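Local coordinates for protein sniffer CG10964-PA (Drosophila melanogaster, PDB 1SNY) that probably reduces carbonyl compounds with NADPH, as a Rossmann-fold member of the short-chain dehydrogenase/reductase family, at residues R82-D85 and A86-K89; A92-E95 and G96-D100; D206-P209 and Q210-M213. One frame throughout, in Å; residues are numbered along the deposited sequence.

Contact 1 (R82-D85 and A86-K89). With NAP (NADP nicotinamide-adenine-dinucleotide phosphate), chain B.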
loop_
_atom_site.group_PDB
_atom_site.type_symbol
_atom_site.label_atom_id
_atom_site.label_comp_id
_atom_site.label_asym_id
_atom_site.label_seq_id
_atom_site.Cartn_x
_atom_site.Cartn_y
_atom_site.Cartn_z
ATOM N N ARG A 82 -2.168 6.868 16.905
ATOM C CA ARG A 82 -3.149 5.809 16.680
ATOM C C ARG A 82 -4.527 6.199 17.222
ATOM O O ARG A 82 -5.535 5.575 16.891
ATOM C CB ARG A 82 -2.681 4.503 17.334
ATOM C CG ARG A 82 -1.467 3.879 16.662
ATOM C CD ARG A 82 -0.978 2.643 17.402
ATOM N NE ARG A 82 -0.506 2.966 18.746
ATOM C CZ ARG A 82 0.134 2.115 19.543
ATOM N NH1 ARG A 82 0.388 0.880 19.133
ATOM N NH2 ARG A 82 0.527 2.503 20.751
ATOM N N ASN A 83 -4.569 7.239 18.047
ATOM C CA ASN A 83 -5.830 7.696 18.627
ATOM C C ASN A 83 -6.470 8.768 17.751
ATOM O O ASN A 83 -6.369 9.966 18.033
ATOM C CB ASN A 83 -5.580 8.236 20.035
ATOM C CG ASN A 83 -4.885 7.224 20.925
ATOM O OD1 ASN A 83 -5.400 6.128 21.160
ATOM N ND2 ASN A 83 -3.703 7.581 21.418
ATOM N N PHE A 84 -7.141 8.322 16.694
ATOM C CA PHE A 84 -7.787 9.211 15.738
ATOM C C PHE A 84 -8.749 10.242 16.320
ATOM O O PHE A 84 -8.978 11.290 15.713
ATOM C CB PHE A 84 -8.510 8.381 14.675
ATOM C CG PHE A 84 -7.602 7.455 13.922
ATOM C CD1 PHE A 84 -7.844 6.083 13.901
ATOM C CD2 PHE A 84 -6.485 7.954 13.251
ATOM C CE1 PHE A 84 -6.982 5.218 13.224
ATOM C CE2 PHE A 84 -5.618 7.097 12.570
ATOM C CZ PHE A 84 -5.865 5.729 12.557
ATOM N N ASP A 85 -9.315 9.955 17.488
ATOM C CA ASP A 85 -10.249 10.891 18.102
ATOM C C ASP A 85 -9.519 12.048 18.761
ATOM O O ASP A 85 -10.113 13.085 19.052
ATOM C CB ASP A 85 -11.123 10.177 19.136
ATOM C CG ASP A 85 -11.930 9.054 18.532
ATOM O OD1 ASP A 85 -12.586 9.288 17.495
ATOM O OD2 ASP A 85 -11.911 7.938 19.092
ATOM N N ALA A 86 -8.223 11.866 18.982
ATOM C CA ALA A 86 -7.406 12.890 19.612
ATOM C C ALA A 86 -6.929 13.959 18.624
ATOM O O ALA A 86 -6.383 14.983 19.032
ATOM C CB ALA A 86 -6.209 12.239 20.294
ATOM N N TYR A 87 -7.134 13.726 17.332
ATOM C CA TYR A 87 -6.694 14.680 16.318
ATOM C C TYR A 87 -7.398 16.026 16.384
ATOM O O TYR A 87 -6.761 17.068 16.231
ATOM C CB TYR A 87 -6.869 14.099 14.911
ATOM C CG TYR A 87 -5.903 12.989 14.552
ATOM C CD1 TYR A 87 -5.708 12.626 13.218
ATOM C CD2 TYR A 87 -5.205 12.281 15.535
ATOM C CE1 TYR A 87 -4.853 11.592 12.868
ATOM C CE2 TYR A 87 -4.338 11.234 15.191
ATOM C CZ TYR A 87 -4.174 10.898 13.850
ATOM O OH TYR A 87 -3.353 9.859 13.488
ATOM N N ASP A 88 -8.710 16.007 16.594
ATOM C CA ASP A 88 -9.480 17.244 16.675
ATOM C C ASP A 88 -8.831 18.250 17.620
ATOM O O ASP A 88 -8.789 19.444 17.328
ATOM C CB ASP A 88 -10.910 16.952 17.137
ATOM C CG ASP A 88 -11.834 16.595 15.988
ATOM O OD1 ASP A 88 -12.990 16.185 16.249
ATOM O OD2 ASP A 88 -11.408 16.732 14.821
ATOM N N LYS A 89 -8.317 17.770 18.748
ATOM C CA LYS A 89 -7.688 18.660 19.709
ATOM C C LYS A 89 -6.290 19.060 19.269
ATOM O O LYS A 89 -5.839 20.171 19.551
ATOM C CB LYS A 89 -7.612 18.013 21.092
ATOM C CG LYS A 89 -7.197 19.001 22.170
ATOM C CD LYS A 89 -6.979 18.338 23.515
ATOM C CE LYS A 89 -6.649 19.384 24.570
ATOM N NZ LYS A 89 -5.510 20.255 24.156
HETATM P PA NAP B . 12.856 5.585 14.658
HETATM O O1A NAP B . 12.351 4.325 15.035
HETATM O O2A NAP B . 14.157 6.192 15.138
HETATM O O5B NAP B . 11.760 6.712 14.954
HETATM C C5B NAP B . 10.364 6.446 14.657
HETATM C C4B NAP B . 9.675 7.679 15.323
HETATM O O4B NAP B . 8.202 7.527 15.066
HETATM C C3B NAP B . 9.766 7.733 16.880
HETATM O O3B NAP B . 9.844 9.120 17.242
HETATM C C2B NAP B . 8.489 7.047 17.317
HETATM O O2B NAP B . 8.046 7.309 18.642
HETATM C C1B NAP B . 7.471 7.550 16.268
HETATM N N9A NAP B . 6.308 6.679 16.282
HETATM C C8A NAP B . 6.140 5.344 15.970
HETATM N N7A NAP B . 4.897 4.904 16.128
HETATM C C5A NAP B . 4.216 6.028 16.571
HETATM C C6A NAP B . 2.862 6.189 16.916
HETATM N N6A NAP B . 1.890 5.242 16.891
HETATM N N1A NAP B . 2.460 7.472 17.335
HETATM C C2A NAP B . 3.376 8.535 17.404
HETATM N N3A NAP B . 4.716 8.400 17.073
HETATM C C4A NAP B . 5.087 7.128 16.663
HETATM O O3 NAP B . 12.957 5.642 13.083
HETATM P PN NAP B . 13.477 6.732 12.071
HETATM O O1N NAP B . 14.634 6.221 11.318
HETATM O O2N NAP B . 13.690 7.974 12.862
HETATM O O5D NAP B . 12.264 6.845 11.059
HETATM C C5D NAP B . 11.743 8.165 10.678
HETATM C C4D NAP B . 10.928 8.000 9.408
HETATM O O4D NAP B . 11.817 7.784 8.282
HETATM C C3D NAP B . 9.940 6.789 9.383
HETATM O O3D NAP B . 8.687 7.163 8.762
HETATM C C2D NAP B . 10.720 5.740 8.605
HETATM O O2D NAP B . 9.905 4.741 8.033
HETATM C C1D NAP B . 11.416 6.559 7.584
HETATM N N1N NAP B . 12.689 6.035 7.042
HETATM C C2N NAP B . 13.870 5.777 7.809
HETATM C C3N NAP B . 14.991 5.281 7.124
HETATM C C7N NAP B . 16.284 4.988 7.895
HETATM O O7N NAP B . 17.218 4.561 7.242
HETATM N N7N NAP B . 16.366 5.191 9.183
HETATM C C4N NAP B . 14.959 5.035 5.676
HETATM C C5N NAP B . 13.761 5.310 4.973
HETATM C C6N NAP B . 12.614 5.811 5.641
HETATM P P2B NAP B . 8.469 6.383 19.930
HETATM O O1X NAP B . 9.877 6.838 20.322
HETATM O O2X NAP B . 7.415 6.769 20.914
HETATM O O3X NAP B . 8.453 4.932 19.473
#
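In the Rossmann fold of short-chain dehydrogenases the loop after strand 74-78 passes the adenine end of the cofactor before it turns into helix 87-98, and F84 and Y87 meet at that turn. N83 forms the centre of an inverse gamma turn, and the carbonyl O of N83 accepts the backbone N of A86 at 2.8 Å, the donor standing 44° out of the carbonyl plane. One residue on, Y87 N reaches F84 O in a weak bond. The two aromatic side chains point the same way: the edge of F84 is offset toward the face of Y87, planes at 73° and centroids 5.7 Å apart. F84 CA completes the contact with a CH-pi approach over that ring, 4.2 Å from the Y87 centroid. Both residues also pack on helix 124-155, F84 on V136 and M140, while Y87 OH is hydrogen-bonded to L81 O, which fixes the far end of the ring. R82 lines the NADP pocket, and its NH2 forms a salt bridge with D80. With CG beside its backbone N (chi1 -69°), R82 places that methylene 3.6 Å from the adenine amino nitrogen N6A of NADP.

Contact 2 (A92-E95 and G96-D100)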
loop_
_atom_site.group_PDB
_atom_site.type_symbol
_atom_site.label_atom_id
_atom_site.label_comp_id
_atom_site.label_asym_id
_atom_site.label_seq_id
_atom_site.Cartn_x
_atom_site.Cartn_y
_atom_site.Cartn_z
ATOM N N ALA A 92 -6.768 21.801 17.140
ATOM C CA ALA A 92 -7.290 22.923 17.908
ATOM C C ALA A 92 -6.124 23.690 18.511
ATOM O O ALA A 92 -6.027 24.905 18.360
ATOM C CB ALA A 92 -8.219 22.423 19.011
ATOM N N ASP A 93 -5.229 22.970 19.182
ATOM C CA ASP A 93 -4.072 23.595 19.805
ATOM C C ASP A 93 -3.223 24.347 18.784
ATOM O O ASP A 93 -2.714 25.431 19.064
ATOM C CB ASP A 93 -3.215 22.545 20.519
ATOM C CG ASP A 93 -3.991 21.779 21.576
ATOM O OD1 ASP A 93 -4.923 22.361 22.168
ATOM O OD2 ASP A 93 -3.663 20.598 21.823
ATOM N N ILE A 94 -3.070 23.771 17.599
ATOM C CA ILE A 94 -2.282 24.420 16.565
ATOM C C ILE A 94 -2.947 25.717 16.122
ATOM O O ILE A 94 -2.326 26.779 16.142
ATOM C CB ILE A 94 -2.096 23.498 15.335
ATOM C CG1 ILE A 94 -1.260 22.279 15.729
ATOM C CG2 ILE A 94 -1.416 24.263 14.201
ATOM C CD1 ILE A 94 -1.078 21.260 14.612
ATOM N N GLU A 95 -4.215 25.628 15.733
ATOM C CA GLU A 95 -4.952 26.795 15.267
ATOM C C GLU A 95 -4.926 27.937 16.283
ATOM O O GLU A 95 -4.829 29.106 15.911
ATOM C CB GLU A 95 -6.399 26.411 14.946
ATOM C CG GLU A 95 -7.174 27.493 14.208
ATOM C CD GLU A 95 -8.531 27.014 13.728
ATOM O OE1 GLU A 95 -9.362 26.617 14.576
ATOM O OE2 GLU A 95 -8.769 27.033 12.502
ATOM N N GLY A 96 -5.008 27.596 17.565
ATOM C CA GLY A 96 -4.989 28.618 18.593
ATOM C C GLY A 96 -3.708 29.427 18.554
ATOM O O GLY A 96 -3.709 30.633 18.816
ATOM N N VAL A 97 -2.608 28.765 18.210
ATOM C CA VAL A 97 -1.313 29.421 18.151
ATOM C C VAL A 97 -1.058 30.141 16.828
ATOM O O VAL A 97 -0.649 31.304 16.821
ATOM C CB VAL A 97 -0.172 28.403 18.397
ATOM C CG1 VAL A 97 1.178 29.091 18.303
ATOM C CG2 VAL A 97 -0.343 27.759 19.764
ATOM N N THR A 98 -1.305 29.458 15.714
ATOM C CA THR A 98 -1.070 30.042 14.395
ATOM C C THR A 98 -2.177 30.980 13.928
ATOM O O THR A 98 -1.908 31.997 13.290
ATOM C CB THR A 98 -0.890 28.949 13.330
ATOM O OG1 THR A 98 -2.097 28.187 13.220
ATOM C CG2 THR A 98 0.257 28.023 13.709
ATOM N N LYS A 99 -3.421 30.624 14.230
ATOM C CA LYS A 99 -4.576 31.434 13.847
ATOM C C LYS A 99 -4.728 31.588 12.333
ATOM O O LYS A 99 -4.651 30.611 11.589
ATOM C CB LYS A 99 -4.483 32.813 14.508
ATOM C CG LYS A 99 -4.320 32.751 16.021
ATOM C CD LYS A 99 -4.130 34.135 16.621
ATOM C CE LYS A 99 -3.795 34.055 18.102
ATOM N NZ LYS A 99 -3.628 35.409 18.706
ATOM N N ASP A 100 -4.934 32.822 11.886
ATOM C CA ASP A 100 -5.129 33.121 10.468
ATOM C C ASP A 100 -3.939 32.824 9.564
ATOM O O ASP A 100 -4.032 32.992 8.353
ATOM C CB ASP A 100 -5.525 34.587 10.293
ATOM C CG ASP A 100 -4.442 35.534 10.757
ATOM O OD1 ASP A 100 -4.101 35.504 11.962
ATOM O OD2 ASP A 100 -3.924 36.301 9.918
#
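Between A92 and K99 the backbone makes the last turns of helix 87-98, with i to i+4 bonds from G96 N to A92 O, T98 N to I94 O and K99 N to E95 O, and K99 leaves helical geometry with a positive phi of 62°. The middle bond is nearly straight at its hydrogen (173°) and measures 2.9 Å from T98 N to I94 O. The closing one, 2.7 Å between K99 N and E95 O, is more bent.

Side chains add a second grip on the same turn. T98 sets its hydroxyl between its own backbone N and carbonyl carbon (chi1 63°), which turns OG1 back along the helix to donate to I94 O at 3.3 Å. This donor stands well above the carbonyl plane, whereas the amide comes in nearly along the C=O axis, so the oxygen takes the amide and the hydroxyl of T98, besides a weak bond from V97 N. I94 and T98 lie alongside each other, the branch methyl CG2 of I94 being 4.1 Å from CG2 of T98. A valine in place of T98 would probably leave I94 O without its hydroxyl donor, removing the side-chain half of this grip. One residue before T98, V97 rests its CG2 3.4 Å from D93 O. The two acids find their partners outside 92-100: D93 forms a salt bridge with K89 one turn earlier, and E95 with K151 of helix 124-155.

This end of the helix packs between sheet and helix: I94 and T98 both touch F52 of strand 50-55 and L148 of helix 124-155, while strand 23-26 meets I94 through L25 and T98 through S23.

Contact 3 (D206-P209 and Q210-M213)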
loop_
_atom_site.group_PDB
_atom_site.type_symbol
_atom_site.label_atom_id
_atom_site.label_comp_id
_atom_site.label_asym_id
_atom_site.label_seq_id
_atom_site.Cartn_x
_atom_site.Cartn_y
_atom_site.Cartn_z
ATOM N N ASP A 206 -5.641 16.014 -5.525
ATOM C CA ASP A 206 -6.775 16.566 -4.798
ATOM C C ASP A 206 -6.543 17.935 -4.161
ATOM O O ASP A 206 -7.479 18.722 -4.031
ATOM C CB ASP A 206 -7.242 15.587 -3.709
ATOM C CG ASP A 206 -7.718 14.257 -4.274
ATOM O OD1 ASP A 206 -7.847 14.139 -5.509
ATOM O OD2 ASP A 206 -7.969 13.326 -3.477
ATOM N N LEU A 207 -5.312 18.228 -3.760
ATOM C CA LEU A 207 -5.030 19.510 -3.118
ATOM C C LEU A 207 -4.469 20.563 -4.061
ATOM O O LEU A 207 -4.229 21.696 -3.653
ATOM C CB LEU A 207 -4.061 19.313 -1.950
ATOM C CG LEU A 207 -4.511 18.258 -0.934
ATOM C CD1 LEU A 207 -3.540 18.255 0.241
ATOM C CD2 LEU A 207 -5.937 18.550 -0.476
ATOM N N TYR A 208 -4.269 20.198 -5.321
ATOM C CA TYR A 208 -3.728 21.143 -6.292
ATOM C C TYR A 208 -4.502 22.459 -6.370
ATOM O O TYR A 208 -3.902 23.525 -6.531
ATOM C CB TYR A 208 -3.662 20.520 -7.686
ATOM C CG TYR A 208 -3.020 21.454 -8.690
ATOM C CD1 TYR A 208 -1.686 21.827 -8.559
ATOM C CD2 TYR A 208 -3.766 22.024 -9.722
ATOM C CE1 TYR A 208 -1.105 22.751 -9.429
ATOM C CE2 TYR A 208 -3.197 22.949 -10.595
ATOM C CZ TYR A 208 -1.867 23.308 -10.442
ATOM O OH TYR A 208 -1.296 24.228 -11.293
ATOM N N PRO A 209 -5.845 22.405 -6.279
ATOM C CA PRO A 209 -6.670 23.618 -6.338
ATOM C C PRO A 209 -6.220 24.684 -5.341
ATOM O O PRO A 209 -6.171 25.869 -5.673
ATOM C CB PRO A 209 -8.065 23.097 -6.020
ATOM C CG PRO A 209 -8.053 21.755 -6.652
ATOM C CD PRO A 209 -6.699 21.205 -6.248
ATOM N N GLN A 210 -5.910 24.262 -4.116
ATOM C CA GLN A 210 -5.452 25.199 -3.091
ATOM C C GLN A 210 -3.936 25.340 -3.151
ATOM O O GLN A 210 -3.332 26.040 -2.336
ATOM C CB GLN A 210 -5.868 24.738 -1.691
ATOM C CG GLN A 210 -7.362 24.798 -1.416
ATOM C CD GLN A 210 -8.119 23.604 -1.968
ATOM O OE1 GLN A 210 -9.342 23.524 -1.860
ATOM N NE2 GLN A 210 -7.392 22.663 -2.555
ATOM N N ARG A 211 -3.331 24.671 -4.129
ATOM C CA ARG A 211 -1.889 24.707 -4.340
ATOM C C ARG A 211 -1.075 24.233 -3.137
ATOM O O ARG A 211 -0.083 24.862 -2.767
ATOM C CB ARG A 211 -1.451 26.122 -4.737
ATOM C CG ARG A 211 -2.021 26.600 -6.064
ATOM C CD ARG A 211 -1.501 25.754 -7.212
ATOM N NE ARG A 211 -1.850 26.314 -8.517
ATOM C CZ ARG A 211 -3.051 26.234 -9.081
ATOM N NH1 ARG A 211 -4.050 25.614 -8.465
ATOM N NH2 ARG A 211 -3.249 26.773 -10.276
ATOM N N ILE A 212 -1.504 23.127 -2.528
ATOM C CA ILE A 212 -0.800 22.547 -1.393
ATOM C C ILE A 212 0.062 21.425 -1.955
ATOM O O ILE A 212 -0.447 20.486 -2.559
ATOM C CB ILE A 212 -1.780 21.956 -0.343
ATOM C CG1 ILE A 212 -2.648 23.071 0.239
ATOM C CG2 ILE A 212 -0.989 21.248 0.766
ATOM C CD1 ILE A 212 -3.757 22.569 1.178
HETATM N N MSE A 213 1.367 21.537 -1.758
HETATM C CA MSE A 213 2.317 20.556 -2.268
HETATM C C MSE A 213 2.383 19.285 -1.420
HETATM O O MSE A 213 2.336 19.348 -0.192
HETATM C CB MSE A 213 3.707 21.206 -2.342
HETATM C CG MSE A 213 4.798 20.347 -2.966
HETATM SE SE MSE A 213 6.486 21.295 -3.071
HETATM C CE MSE A 213 7.192 20.833 -1.336
#
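L207 and Y208 offer the carbonyls around which a Schellman motif ends helix 187-207, with R211 as its C-prime residue in positive phi. Of its two defining backbone bonds, I212 N to L207 O is 3.3 Å long and almost straight at the hydrogen (179°), and R211 N to Y208 O is 2.7 Å. Side chains bring a further donor to each of these oxygens. The guanidinium NH1 of R211 donates to Y208 O at 2.9 Å, from the face of the carbonyl plane opposite the one used by the backbone N of R211. Q210, bent at chi2, brings NE2 back to L207 O in a weak bond.

The stacking interaction follows from the same fold-back. R211 bends at chi2 (-65°) and lays its guanidinium flat on the Y208 ring, planes 12° apart, in an off-centre cation-pi contact with CZ 3.9 Å from the ring centroid. CZ of R211 lies directly over CZ of Y208, toward the hydroxyl end of the ring, while the methylene CD makes a CH-pi contact. The tyrosine OH has its own partner in E251.

Apolar packing closes the inner side, with L207 CB 3.8 Å from I212 CB. Beyond the turn, L207 touches I168 of strand 167-171 and L146 of helix 124-155, I212 rests on L149 of that helix, and M213, a selenomethionine, starts strand 213-217 beside strand 167-171.

Contacts 1 and 2 illustrate how one helix can serve two places: they lie in series on helix 87-98, centres about 16 Å apart, the first at its start beside NADP and the second at its far end. R82 touches the adenine in contact 1, whereas in contact 2 the side chain of I94 is about 14 Å from the cofactor. Contact 3, at the end of helix 187-207, lies away from the cofactor sites and touches neither of the others; its nearest atoms are about 14 Å from contact 1 and 13 Å from contact 2. What all three share is helix 124-155, against which each packs side chains.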